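Side-chain contact in tryptophan halogenase (Shewanella frigidimarina, PDB 2PYX), which is probably a flavin-dependent monooxygenase that binds FAD and halogenates tryptophan or a related substrate: residues V385-T388 against I389-R392. Sequence-based numbering, arbitrary orientation.
Sequences VMDT and ISAR
The carbonyl of Met386 receives Ser390 N at 2.8 Å from Met386 O. CB of Ile389 packs against the same oxygen, 3.5 Å from Met386 O. The side chains of Met386 (a selenomethionine) and Ile389 are buried against Trp343 of strand 343-344, which Ser390 also touches. Next along the helix, Asp387 O takes Ala391 N at 2.9 Å. These are i to i+4 bonds of the first turns of helix 383-413, a long helix whose inner face here covers the edge of the Rossmann-type sheet, far from the predicted FAD and tryptophan sites. Asp387 and Ser390 do not meet directly through their side chains; one water joins the two side chains, and a second ties Ser390 OG to the Asp387 carbonyl. The first donates to Asp387 OD1 (2.6 Å) and accepts from Ser390 OG, while the second donates both to Ser390 OG (2.8 Å) and to Asp387 O. Ser390 OG reaches both because it stands between its own backbone N and carbonyl carbon (chi1 61°), turned back over Asp387. The carboxylate is further held by a salt bridge from OD1 to Arg383. At Thr388 the backbone bond is weak, with Arg392 N 3.4 Å from Thr388 O. Arg392 CG passes 3.7 Å from Thr388 O, and the extended chain beyond carries NE to a hydrogen bond with Gln378.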
loop_
_atom_site.group_PDB
_atom_site.type_symbol
_atom_site.label_atom_id
_atom_site.label_comp_id
_atom_site.label_asym_id
_atom_site.label_seq_id
_atom_site.Cartn_x
_atom_site.Cartn_y
_atom_site.Cartn_z
ATOM N N VAL A 385 -31.113 -5.439 4.772
ATOM C CA VAL A 385 -30.026 -6.172 5.464
ATOM C C VAL A 385 -28.653 -5.515 5.358
ATOM O O VAL A 385 -27.680 -6.031 5.938
ATOM C CB VAL A 385 -29.952 -7.660 5.044
ATOM C CG1 VAL A 385 -31.337 -8.328 5.210
ATOM C CG2 VAL A 385 -29.423 -7.808 3.626
HETATM N N MSE A 386 -28.584 -4.380 4.659
HETATM C CA MSE A 386 -27.308 -3.720 4.374
HETATM C C MSE A 386 -26.548 -3.387 5.633
HETATM O O MSE A 386 -25.317 -3.521 5.659
HETATM C CB MSE A 386 -27.517 -2.445 3.573
HETATM C CG MSE A 386 -26.244 -1.692 3.282
HETATM SE SE MSE A 386 -26.562 -0.159 2.134
HETATM C CE MSE A 386 -27.212 -0.991 0.480
ATOM N N ASP A 387 -27.234 -2.946 6.688
ATOM C CA ASP A 387 -26.528 -2.485 7.890
ATOM C C ASP A 387 -25.786 -3.613 8.613
ATOM O O ASP A 387 -24.790 -3.361 9.304
ATOM C CB ASP A 387 -27.467 -1.805 8.864
ATOM C CG ASP A 387 -28.003 -0.448 8.379
ATOM O OD1 ASP A 387 -27.712 0.033 7.259
ATOM O OD2 ASP A 387 -28.776 0.147 9.187
ATOM N N THR A 388 -26.225 -4.853 8.459
ATOM C CA THR A 388 -25.518 -5.992 9.025
ATOM C C THR A 388 -24.185 -6.135 8.343
ATOM O O THR A 388 -23.161 -6.384 8.982
ATOM C CB THR A 388 -26.340 -7.280 8.898
ATOM O OG1 THR A 388 -27.553 -7.076 9.634
ATOM C CG2 THR A 388 -25.642 -8.506 9.429
ATOM N N ILE A 389 -24.192 -5.924 7.031
ATOM C CA ILE A 389 -22.961 -6.028 6.263
ATOM C C ILE A 389 -22.076 -4.805 6.510
ATOM O O ILE A 389 -20.870 -4.949 6.751
ATOM C CB ILE A 389 -23.258 -6.217 4.769
ATOM C CG1 ILE A 389 -23.846 -7.628 4.548
ATOM C CG2 ILE A 389 -22.001 -6.033 3.955
ATOM C CD1 ILE A 389 -24.517 -7.796 3.168
ATOM N N SER A 390 -22.639 -3.603 6.522
ATOM C CA SER A 390 -21.804 -2.434 6.729
ATOM C C SER A 390 -21.184 -2.454 8.110
ATOM O O SER A 390 -20.023 -2.035 8.292
ATOM C CB SER A 390 -22.545 -1.156 6.493
ATOM O OG SER A 390 -23.640 -0.968 7.341
ATOM N N ALA A 391 -21.933 -2.946 9.099
ATOM C CA ALA A 391 -21.365 -2.995 10.459
ATOM C C ALA A 391 -20.115 -3.881 10.487
ATOM O O ALA A 391 -19.103 -3.526 11.125
ATOM C CB ALA A 391 -22.376 -3.491 11.444
ATOM N N ARG A 392 -20.144 -5.054 9.856
ATOM C CA ARG A 392 -18.990 -5.953 9.942
ATOM C C ARG A 392 -17.834 -5.456 9.055
ATOM O O ARG A 392 -16.655 -5.606 9.403
ATOM C CB ARG A 392 -19.384 -7.410 9.677
ATOM C CG ARG A 392 -19.778 -7.727 8.250
ATOM C CD ARG A 392 -20.567 -9.067 8.280
ATOM N NE ARG A 392 -20.837 -9.608 6.970
ATOM C CZ ARG A 392 -21.572 -10.683 6.740
ATOM N NH1 ARG A 392 -22.189 -11.271 7.744
ATOM N NH2 ARG A 392 -21.721 -11.121 5.491
HETATM O O HOH W 1 -25.380 0.788 6.272
HETATM O O HOH W 2 -23.838 -0.398 10.069
#